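Local atomic coordinates of exopolysaccharide biosynthesis protein (Pantoea stewartii subsp. stewartii DC283, PDB entry 6TGF), a protein that modifies the glycan of the bacterial biofilm and is probably a hydrolase, built on a parallel beta-helix like that of bacteriophage tailspikes. Residues G168-V173 with A186-K191; G202-S207 with W226-D231; N549-T554 with T623-Q628; G556-I561 with H594-K599. All coordinates share one frame; numbering follows the deposited sequence.

Contact 1: G168-V173 with A186-K191; sequences GEIPSV and AKIKLK
Strands 168-170 and 187-190 run parallel, paired as the two ends of a beta-alpha-beta unit whose short helix 173-176 lies between them in the chain; strand 168-170 is an edge strand, within this chain, of a small mixed sheet that precedes the beta-helix. E169 pairs with K189 and I170 with L190. Two of the backbone bonds are I170 N to K189 O (2.9 Å) and K191 N to I170 O (2.9 Å), the second the straighter; a more bent one, K189 N to G168 O, precedes them.

I170, I188 and L190 share the inward face. I170 lies across I188 at about a right angle, its CD1 3.5 Å from I188 CG1. CG anti to the backbone N (chi1 -179°) brings the L190 branch across toward 168-173, where CD2 meets V173 CG1 at 3.7 Å and CD1 lies by the carbonyl oxygens of I170 and S172. Helix 173-176 covers this face through L176, which I170 and I188 both touch. S172, at the N-cap position, caps a backbone N of the helix, and its OG also bonds to D175 OD2.

On the other face E169 and K189 lie side by side and point the same way. E169 OE1 rests 3.6 Å from the methylene K189 CD, while the carboxylate and K189 NZ do not meet. Where the strands end, one water bridges them, donating to P171 O (2.8 Å) and accepting from K191 NZ (3.2 Å).

Contact 2: G202-S207 with W226-D231; sequences GEFVGS and WRRVVD
F204 packs against R228 across an antiparallel pair of strands, 202-207 with 224-228. R228 CA sits over one face of the F204 ring, and the ring's far end reaches the guanidinium: F204 CZ lies over one face of that group, 3.4 Å from R228 NH1. The two planes stand 70° apart, so the phenyl meets the guanidinium face through CZ and does not stack flat on it. The long reach of R228, with CG anti to the backbone N (chi1 -173°) and a bend at chi3, carries the guanidinium across the CZ end of the phenyl. Next along the same face, the W226 indole lies over the backbone of G206, with W226 CE3 3.4 Å from G206 N; no side chain stands between ring and strand. W226 CB also touches F204 CD2 at 4.0 Å.

On the other face V205 CG1 rests by R227 O, at 3.4 Å. Three nearly straight backbone bonds hold the register: V229 N to E203 O (2.9 Å), V205 N to R227 O (3.0 Å) and R227 N to V205 O (3.1 Å).

A second shell fixes the polar ends. R228 NH2 makes a salt bridge to D240 and a hydrogen bond to G200 O, while W226 NE1 donates to T179 O. In this mixed sheet, strand 202-207 is flanked beyond the contact by strand 187-190, whose I188 and L190 touch F204, and strand 224-228 by strand 218-221, whose F219 touches R228.

Contact 3: N549-T554 with T623-Q628; sequences NLYSPT and TDTDTQ
N549 faces Q628, L550 faces T627 and Y551 faces D626 in an antiparallel ladder, with backbone bonds L550 N to T627 O (2.7 Å), T627 N to L550 O (3.0 Å) and, just past the strand end, S552 N to T625 O (2.8 Å). Turned across the gap with CG anti to its backbone N (chi1 175°), the N549 amide works at both ends. Its ND2 donates to D626 OD1 (3.1 Å), nearly in its own amide plane and on the anti side of the carboxylate; its OD1 accepts from Q628 NE2 (2.7 Å), which comes from above the carbonyl plane, the two amides 41° apart. The same ND2 also has D661 on strand 659-664.

These strands, 543-551 and 626-633, are neighbours in one of two antiparallel sheets of the domain that follows the beta-helix. Before its strand, the 623-626 turn forms an ST motif: T623 OG1 accepts from D626 N. D626 OD2 takes hydrogen bonds from both T623 OG1 and T625 OG1 at 2.8 Å, the T625 hydroxyl coming from above the carboxylate plane, so both oxygens of D626 are engaged and its rotation is restrained.

Y551 runs side by side with T625, its CE2 3.6 Å from T625 CB, and D626 OD1 lies in the ring plane at its edge. The Y551 hydroxyl bonds to R656, and its ring meets W506 of the second subunit edge-to-face.

Contact 4: G556-I561 with H594-K599; sequences GDSWEI and HVQRKK
E560 and H594 extend side by side from neighbouring antiparallel strands, 558-564 and 589-597, with carboxylate and imidazole planes 57° apart. Between them H594 NE2 makes a weak, bent hydrogen bond to E560 OE1 (3.0 Å). An extended chain, with CG anti to the backbone N (chi1 -177°), takes the E560 carboxylate to the subunit interface, where OE2 makes a salt bridge with R590 of the third subunit.

Further along this face Q596 lies beside S558, its CG 3.5 Å from S558 OG. Its amide reaches the turn, NE2 donating to G556 O (3.2 Å) from above the carbonyl plane, while OE1 accepts from K598 NZ (2.7 Å) in that amide's carbonyl plane. On the opposite face W559 CB meets V595 CB at 4.2 Å. V595 O lies at the edge of the indole, in its plane, and also takes W559 N (2.6 Å), nearly along the C=O axis; V595 N returns a bond to W559 O.

Q596 NE2 also bonds to Q568 O of the third subunit. E560 is anchored chiefly by R590 of that subunit, with H594 a weak second partner, so this polar face ties the strand pair to the neighbouring chain.

Overall arrangement
From the N terminus, contact 1 closes the short loop holding helix 173-176, and contact 2 then closes the loop that contains strand 218-221, which pairs on the far side of 224-228. They are in series, yet strands 187-190 and 202-207 are neighbours, so both contacts belong to one mixed sheet. The chain next winds through the beta-helix. Beyond it, 549-554 opens contact 3, which closes only at 623-628; contact 4, between 556-561 and 594-599, nests inside that loop. Contacts 3 and 4 lie in two different antiparallel sheets, joined where S552 meets W559 and R597. The two pairs sit on opposite sides of the chain's centre, contacts 1 and 3 having centres about 87 Å apart.

Contact 1: G168-V173 with A186-K191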
# COMPACT_ATOMS: atom_id res chain seq x y z
N GLY B 168 2.00 40.33 -33.08
CA GLY B 168 0.57 40.67 -33.04
C GLY B 168 -0.23 39.72 -32.16
O GLY B 168 0.36 38.75 -31.64
N GLU B 169 -1.53 40.00 -31.99
CA GLU B 169 -2.48 39.18 -31.20
C GLU B 169 -3.66 38.78 -32.09
O GLU B 169 -4.08 39.60 -32.93
CB GLU B 169 -2.95 39.94 -29.96
CG GLU B 169 -3.65 39.06 -28.94
CD GLU B 169 -3.75 39.63 -27.54
OE1 GLU B 169 -3.55 38.86 -26.58
OE2 GLU B 169 -4.02 40.84 -27.41
N ILE B 170 -4.17 37.56 -31.90
CA ILE B 170 -5.30 36.96 -32.68
C ILE B 170 -6.31 36.38 -31.70
O ILE B 170 -5.93 35.67 -30.77
CB ILE B 170 -4.76 35.92 -33.68
CG1 ILE B 170 -3.79 36.56 -34.68
CG2 ILE B 170 -5.89 35.18 -34.38
CD1 ILE B 170 -3.31 35.65 -35.79
N PRO B 171 -7.62 36.69 -31.84
CA PRO B 171 -8.61 36.32 -30.83
C PRO B 171 -9.02 34.84 -30.78
O PRO B 171 -9.31 34.38 -29.69
CB PRO B 171 -9.83 37.19 -31.20
CG PRO B 171 -9.69 37.44 -32.68
CD PRO B 171 -8.20 37.46 -32.96
N SER B 172 -9.03 34.13 -31.92
CA SER B 172 -9.52 32.73 -32.04
C SER B 172 -8.70 31.95 -33.08
O SER B 172 -8.00 32.60 -33.88
CB SER B 172 -10.98 32.71 -32.38
OG SER B 172 -11.22 33.30 -33.65
N VAL B 173 -8.79 30.61 -33.08
CA VAL B 173 -8.10 29.74 -34.08
C VAL B 173 -8.78 29.93 -35.44
O VAL B 173 -8.07 29.84 -36.46
CB VAL B 173 -8.06 28.25 -33.68
CG1 VAL B 173 -7.52 28.04 -32.28
CG2 VAL B 173 -9.40 27.55 -33.84
N ALA B 186 7.64 33.79 -38.12
CA ALA B 186 6.88 34.95 -37.60
C ALA B 186 6.09 34.52 -36.36
O ALA B 186 5.38 33.50 -36.44
CB ALA B 186 5.97 35.50 -38.67
N LYS B 187 6.23 35.26 -35.26
CA LYS B 187 5.59 34.93 -33.95
C LYS B 187 4.27 35.68 -33.83
O LYS B 187 4.21 36.86 -34.24
CB LYS B 187 6.53 35.27 -32.79
CG LYS B 187 7.77 34.39 -32.70
CD LYS B 187 8.60 34.61 -31.46
CE LYS B 187 10.08 34.39 -31.70
NZ LYS B 187 10.79 34.01 -30.46
N ILE B 188 3.25 35.00 -33.30
CA ILE B 188 1.89 35.57 -33.04
C ILE B 188 1.42 35.07 -31.67
O ILE B 188 1.95 34.05 -31.20
CB ILE B 188 0.92 35.20 -34.19
CG1 ILE B 188 -0.17 36.26 -34.38
CG2 ILE B 188 0.32 33.82 -34.00
CD1 ILE B 188 0.34 37.57 -34.93
N LYS B 189 0.48 35.79 -31.06
CA LYS B 189 -0.06 35.50 -29.71
C LYS B 189 -1.57 35.25 -29.82
O LYS B 189 -2.30 36.22 -30.09
CB LYS B 189 0.29 36.67 -28.78
CG LYS B 189 0.43 36.31 -27.31
CD LYS B 189 -0.87 36.39 -26.55
CE LYS B 189 -0.81 35.68 -25.22
NZ LYS B 189 0.28 36.21 -24.36
N LEU B 190 -2.01 34.00 -29.65
CA LEU B 190 -3.44 33.62 -29.66
C LEU B 190 -4.02 33.84 -28.26
O LEU B 190 -3.57 33.16 -27.32
CB LEU B 190 -3.59 32.15 -30.10
CG LEU B 190 -5.02 31.62 -30.20
CD1 LEU B 190 -5.81 32.36 -31.27
CD2 LEU B 190 -5.03 30.13 -30.47
N LYS B 191 -4.98 34.77 -28.14
CA LYS B 191 -5.64 35.13 -26.85
C LYS B 191 -6.32 33.89 -26.26
O LYS B 191 -6.17 33.65 -25.05
CB LYS B 191 -6.65 36.26 -27.07
CG LYS B 191 -7.33 36.77 -25.80
CD LYS B 191 -8.63 37.52 -26.06
CE LYS B 191 -9.67 37.30 -24.98
NZ LYS B 191 -10.28 35.95 -25.09
O HOH W 1 -10.96 36.12 -28.25

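Contact 2: G202-S207 with W226-D231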
# COMPACT_ATOMS: atom_id res chain seq x y z
N GLY B 202 -2.05 30.89 -26.45
CA GLY B 202 -0.59 30.70 -26.35
C GLY B 202 0.16 31.43 -27.45
O GLY B 202 -0.46 32.23 -28.17
N GLU B 203 1.46 31.15 -27.55
CA GLU B 203 2.39 31.75 -28.54
C GLU B 203 2.57 30.76 -29.70
O GLU B 203 2.78 29.57 -29.43
CB GLU B 203 3.73 32.06 -27.87
CG GLU B 203 4.74 32.72 -28.80
CD GLU B 203 5.90 33.41 -28.09
OE1 GLU B 203 5.70 33.87 -26.95
OE2 GLU B 203 6.99 33.47 -28.69
N PHE B 204 2.48 31.26 -30.94
CA PHE B 204 2.53 30.45 -32.18
C PHE B 204 3.59 31.03 -33.13
O PHE B 204 3.73 32.26 -33.21
CB PHE B 204 1.14 30.39 -32.83
CG PHE B 204 0.17 29.51 -32.09
CD1 PHE B 204 -0.47 29.96 -30.95
CD2 PHE B 204 -0.10 28.22 -32.53
CE1 PHE B 204 -1.36 29.15 -30.27
CE2 PHE B 204 -0.99 27.41 -31.85
CZ PHE B 204 -1.62 27.88 -30.72
N VAL B 205 4.29 30.13 -33.83
CA VAL B 205 5.38 30.46 -34.80
C VAL B 205 4.92 29.97 -36.19
O VAL B 205 4.56 28.79 -36.31
CB VAL B 205 6.73 29.86 -34.36
CG1 VAL B 205 6.68 28.36 -34.15
CG2 VAL B 205 7.85 30.21 -35.32
N GLY B 206 4.88 30.88 -37.17
CA GLY B 206 4.29 30.64 -38.50
C GLY B 206 5.24 29.90 -39.43
O GLY B 206 6.47 30.00 -39.23
N SER B 207 4.69 29.20 -40.42
CA SER B 207 5.44 28.45 -41.46
C SER B 207 4.60 28.31 -42.73
O SER B 207 3.36 28.27 -42.62
CB SER B 207 5.87 27.10 -40.95
OG SER B 207 6.68 26.43 -41.90
N TRP B 226 0.36 27.44 -38.30
CA TRP B 226 0.96 27.97 -37.05
C TRP B 226 1.21 26.80 -36.09
O TRP B 226 0.28 26.01 -35.87
CB TRP B 226 0.04 29.02 -36.41
CG TRP B 226 -0.22 30.21 -37.28
CD1 TRP B 226 -1.23 30.35 -38.19
CD2 TRP B 226 0.53 31.44 -37.32
NE1 TRP B 226 -1.15 31.58 -38.79
CE2 TRP B 226 -0.08 32.27 -38.28
CE3 TRP B 226 1.66 31.91 -36.65
CZ2 TRP B 226 0.39 33.54 -38.58
CZ3 TRP B 226 2.14 33.17 -36.95
CH2 TRP B 226 1.51 33.97 -37.90
N ARG B 227 2.44 26.70 -35.57
CA ARG B 227 2.86 25.64 -34.61
C ARG B 227 2.92 26.26 -33.21
O ARG B 227 3.62 27.28 -33.05
CB ARG B 227 4.19 25.03 -35.04
CG ARG B 227 4.80 24.04 -34.05
CD ARG B 227 5.77 23.06 -34.67
NE ARG B 227 6.20 23.45 -36.02
CZ ARG B 227 5.99 22.75 -37.14
NH1 ARG B 227 5.37 21.58 -37.12
NH2 ARG B 227 6.41 23.23 -38.30
N ARG B 228 2.20 25.68 -32.25
CA ARG B 228 2.17 26.11 -30.83
C ARG B 228 3.58 25.96 -30.25
O ARG B 228 4.21 24.91 -30.50
CB ARG B 228 1.17 25.27 -30.03
CG ARG B 228 0.96 25.75 -28.60
CD ARG B 228 -0.04 24.91 -27.84
NE ARG B 228 -1.04 25.77 -27.21
CZ ARG B 228 -2.28 25.97 -27.66
NH1 ARG B 228 -2.72 25.37 -28.75
NH2 ARG B 228 -3.08 26.78 -27.00
N VAL B 229 4.06 26.97 -29.52
CA VAL B 229 5.33 26.92 -28.74
C VAL B 229 5.03 26.19 -27.43
O VAL B 229 4.36 26.78 -26.56
CB VAL B 229 5.92 28.32 -28.50
CG1 VAL B 229 7.22 28.25 -27.71
CG2 VAL B 229 6.14 29.07 -29.80
N VAL B 230 5.50 24.94 -27.31
CA VAL B 230 5.25 24.04 -26.15
C VAL B 230 6.59 23.70 -25.50
O VAL B 230 7.36 22.92 -26.09
CB VAL B 230 4.49 22.76 -26.58
CG1 VAL B 230 4.05 21.94 -25.38
CG2 VAL B 230 3.30 23.07 -27.47
N ASP B 231 6.88 24.30 -24.34
CA ASP B 231 8.11 24.04 -23.54
C ASP B 231 8.02 22.62 -22.96
O ASP B 231 9.01 21.87 -23.07
CB ASP B 231 8.29 25.09 -22.44
CG ASP B 231 8.65 26.47 -22.97
OD1 ASP B 231 9.31 26.54 -24.03
OD2 ASP B 231 8.26 27.46 -22.31

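Contact 3: N549-T554 with T623-Q628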
# COMPACT_ATOMS: atom_id res chain seq x y z
N ASN B 549 -14.24 -20.41 33.28
CA ASN B 549 -15.71 -20.51 33.14
C ASN B 549 -16.02 -20.85 31.68
O ASN B 549 -15.65 -20.04 30.80
CB ASN B 549 -16.43 -19.22 33.56
CG ASN B 549 -17.92 -19.28 33.30
OD1 ASN B 549 -18.63 -20.07 33.91
ND2 ASN B 549 -18.40 -18.46 32.38
N LEU B 550 -16.65 -22.00 31.43
CA LEU B 550 -17.09 -22.45 30.08
C LEU B 550 -18.50 -21.92 29.82
O LEU B 550 -19.41 -22.28 30.59
CB LEU B 550 -17.06 -23.98 30.02
CG LEU B 550 -15.70 -24.64 30.27
CD1 LEU B 550 -15.86 -26.14 30.38
CD2 LEU B 550 -14.70 -24.28 29.19
N TYR B 551 -18.68 -21.10 28.78
CA TYR B 551 -20.00 -20.64 28.28
C TYR B 551 -20.46 -21.56 27.15
O TYR B 551 -19.87 -21.50 26.05
CB TYR B 551 -19.95 -19.19 27.81
CG TYR B 551 -21.30 -18.64 27.42
CD1 TYR B 551 -21.80 -18.80 26.14
CD2 TYR B 551 -22.10 -17.99 28.35
CE1 TYR B 551 -23.05 -18.31 25.79
CE2 TYR B 551 -23.35 -17.50 28.01
CZ TYR B 551 -23.83 -17.66 26.73
OH TYR B 551 -25.06 -17.17 26.39
N SER B 552 -21.49 -22.37 27.41
CA SER B 552 -22.12 -23.31 26.45
C SER B 552 -23.41 -22.69 25.93
O SER B 552 -24.41 -22.64 26.65
CB SER B 552 -22.37 -24.65 27.10
OG SER B 552 -21.34 -24.97 28.03
N PRO B 553 -23.45 -22.18 24.68
CA PRO B 553 -24.63 -21.49 24.16
C PRO B 553 -25.86 -22.37 23.90
O PRO B 553 -26.95 -21.83 23.88
CB PRO B 553 -24.15 -20.88 22.84
CG PRO B 553 -23.00 -21.76 22.41
CD PRO B 553 -22.34 -22.20 23.70
N THR B 554 -25.67 -23.69 23.71
CA THR B 554 -26.74 -24.66 23.36
C THR B 554 -26.76 -25.81 24.36
O THR B 554 -25.67 -26.24 24.80
CB THR B 554 -26.54 -25.21 21.94
OG1 THR B 554 -26.16 -24.13 21.08
CG2 THR B 554 -27.78 -25.88 21.39
N THR B 623 -25.71 -21.45 36.45
CA THR B 623 -26.62 -21.05 35.34
C THR B 623 -26.67 -22.19 34.31
O THR B 623 -25.83 -23.10 34.41
CB THR B 623 -26.19 -19.73 34.69
OG1 THR B 623 -25.10 -19.98 33.81
CG2 THR B 623 -25.80 -18.67 35.70
N ASP B 624 -27.62 -22.13 33.38
CA ASP B 624 -27.79 -23.13 32.29
C ASP B 624 -26.58 -23.06 31.35
O ASP B 624 -26.17 -24.13 30.84
CB ASP B 624 -29.10 -22.90 31.52
CG ASP B 624 -30.34 -23.36 32.26
OD1 ASP B 624 -30.21 -24.18 33.19
OD2 ASP B 624 -31.44 -22.90 31.90
N THR B 625 -26.01 -21.87 31.15
CA THR B 625 -24.96 -21.57 30.13
C THR B 625 -23.55 -21.69 30.72
O THR B 625 -22.66 -22.15 29.99
CB THR B 625 -25.18 -20.17 29.53
OG1 THR B 625 -25.13 -19.22 30.60
CG2 THR B 625 -26.48 -20.04 28.79
N ASP B 626 -23.36 -21.27 31.98
CA ASP B 626 -22.02 -21.04 32.59
C ASP B 626 -21.64 -22.22 33.50
O ASP B 626 -22.48 -22.64 34.31
CB ASP B 626 -22.01 -19.72 33.36
CG ASP B 626 -22.33 -18.52 32.48
OD1 ASP B 626 -21.42 -18.07 31.75
OD2 ASP B 626 -23.49 -18.07 32.51
N THR B 627 -20.40 -22.71 33.35
CA THR B 627 -19.80 -23.81 34.16
C THR B 627 -18.35 -23.45 34.51
O THR B 627 -17.52 -23.42 33.58
CB THR B 627 -19.84 -25.15 33.41
OG1 THR B 627 -21.15 -25.35 32.89
CG2 THR B 627 -19.45 -26.32 34.29
N GLN B 628 -18.05 -23.19 35.79
CA GLN B 628 -16.67 -23.03 36.31
C GLN B 628 -16.09 -24.41 36.62
O GLN B 628 -16.79 -25.20 37.28
CB GLN B 628 -16.63 -22.15 37.57
CG GLN B 628 -16.98 -20.70 37.31
CD GLN B 628 -18.44 -20.40 37.59
OE1 GLN B 628 -18.90 -20.51 38.73
NE2 GLN B 628 -19.16 -20.01 36.56

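Contact 4: G556-I561 with H594-K599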
# COMPACT_ATOMS: atom_id res chain seq x y z
N GLY B 556 -26.70 -29.50 25.48
CA GLY B 556 -26.04 -30.71 24.94
C GLY B 556 -24.64 -30.43 24.44
O GLY B 556 -23.99 -31.39 23.98
N ASP B 557 -24.18 -29.17 24.51
CA ASP B 557 -22.81 -28.75 24.10
C ASP B 557 -21.79 -29.49 24.98
O ASP B 557 -21.91 -29.41 26.21
CB ASP B 557 -22.63 -27.24 24.21
CG ASP B 557 -23.23 -26.45 23.05
OD1 ASP B 557 -23.57 -27.08 22.03
OD2 ASP B 557 -23.35 -25.22 23.18
N SER B 558 -20.82 -30.18 24.36
CA SER B 558 -19.77 -30.99 25.03
C SER B 558 -18.43 -30.24 25.01
O SER B 558 -18.08 -29.70 23.95
CB SER B 558 -19.65 -32.36 24.40
OG SER B 558 -20.67 -33.23 24.86
N TRP B 559 -17.74 -30.23 26.15
CA TRP B 559 -16.34 -29.75 26.31
C TRP B 559 -15.47 -30.93 26.80
O TRP B 559 -15.96 -31.71 27.63
CB TRP B 559 -16.25 -28.59 27.31
CG TRP B 559 -17.01 -27.36 26.92
CD1 TRP B 559 -18.33 -27.09 27.18
CD2 TRP B 559 -16.50 -26.21 26.23
NE1 TRP B 559 -18.67 -25.86 26.69
CE2 TRP B 559 -17.57 -25.30 26.09
CE3 TRP B 559 -15.25 -25.87 25.70
CZ2 TRP B 559 -17.42 -24.07 25.46
CZ3 TRP B 559 -15.10 -24.65 25.07
CH2 TRP B 559 -16.18 -23.76 24.95
N GLU B 560 -14.24 -31.03 26.29
CA GLU B 560 -13.18 -31.92 26.83
C GLU B 560 -11.93 -31.09 27.09
O GLU B 560 -11.28 -30.69 26.11
CB GLU B 560 -12.89 -33.09 25.88
CG GLU B 560 -11.87 -34.07 26.42
CD GLU B 560 -11.53 -35.22 25.48
OE1 GLU B 560 -12.04 -36.33 25.72
OE2 GLU B 560 -10.77 -35.00 24.53
N ILE B 561 -11.62 -30.84 28.36
CA ILE B 561 -10.37 -30.14 28.82
C ILE B 561 -9.30 -31.20 29.07
O ILE B 561 -9.42 -31.94 30.07
CB ILE B 561 -10.64 -29.28 30.07
CG1 ILE B 561 -11.64 -28.16 29.79
CG2 ILE B 561 -9.33 -28.74 30.64
CD1 ILE B 561 -12.27 -27.58 31.04
N HIS B 594 -14.26 -34.13 31.06
CA HIS B 594 -15.47 -34.01 30.21
C HIS B 594 -16.49 -33.12 30.92
O HIS B 594 -16.71 -33.31 32.13
CB HIS B 594 -16.05 -35.39 29.88
CG HIS B 594 -15.04 -36.33 29.29
ND1 HIS B 594 -14.40 -37.29 30.04
CD2 HIS B 594 -14.57 -36.44 28.03
CE1 HIS B 594 -13.57 -37.96 29.27
NE2 HIS B 594 -13.66 -37.46 28.03
N VAL B 595 -17.08 -32.16 30.19
CA VAL B 595 -18.18 -31.27 30.66
C VAL B 595 -19.20 -31.15 29.53
O VAL B 595 -18.79 -30.78 28.41
CB VAL B 595 -17.64 -29.88 31.08
CG1 VAL B 595 -18.76 -28.95 31.53
CG2 VAL B 595 -16.57 -29.99 32.16
N GLN B 596 -20.47 -31.48 29.80
CA GLN B 596 -21.60 -31.29 28.86
C GLN B 596 -22.69 -30.47 29.55
O GLN B 596 -23.05 -30.81 30.69
CB GLN B 596 -22.17 -32.64 28.40
CG GLN B 596 -23.13 -32.51 27.23
CD GLN B 596 -23.95 -33.76 26.98
OE1 GLN B 596 -24.31 -34.48 27.91
NE2 GLN B 596 -24.26 -34.01 25.72
N ARG B 597 -23.20 -29.44 28.87
CA ARG B 597 -24.42 -28.71 29.29
C ARG B 597 -25.61 -29.66 29.13
O ARG B 597 -25.85 -30.11 27.99
CB ARG B 597 -24.63 -27.43 28.48
CG ARG B 597 -25.86 -26.64 28.90
CD ARG B 597 -26.13 -25.39 28.07
NE ARG B 597 -27.52 -24.98 28.17
CZ ARG B 597 -28.05 -23.91 27.58
NH1 ARG B 597 -27.30 -23.12 26.83
NH2 ARG B 597 -29.34 -23.64 27.74
N LYS B 598 -26.32 -29.95 30.23
CA LYS B 598 -27.51 -30.84 30.26
C LYS B 598 -28.76 -30.00 29.99
O LYS B 598 -28.61 -28.81 29.66
CB LYS B 598 -27.58 -31.57 31.60
CG LYS B 598 -26.31 -32.31 32.01
CD LYS B 598 -25.85 -33.34 30.99
CE LYS B 598 -24.68 -34.17 31.47
NZ LYS B 598 -24.32 -35.23 30.51
N LYS B 599 -29.95 -30.60 30.11
CA LYS B 599 -31.26 -29.90 29.99
C LYS B 599 -31.28 -28.73 30.97
O LYS B 599 -31.73 -27.63 30.58
CB LYS B 599 -32.42 -30.87 30.23
CG LYS B 599 -32.46 -32.08 29.31
CD LYS B 599 -33.83 -32.73 29.20
CE LYS B 599 -34.39 -33.24 30.51
NZ LYS B 599 -33.57 -34.32 31.09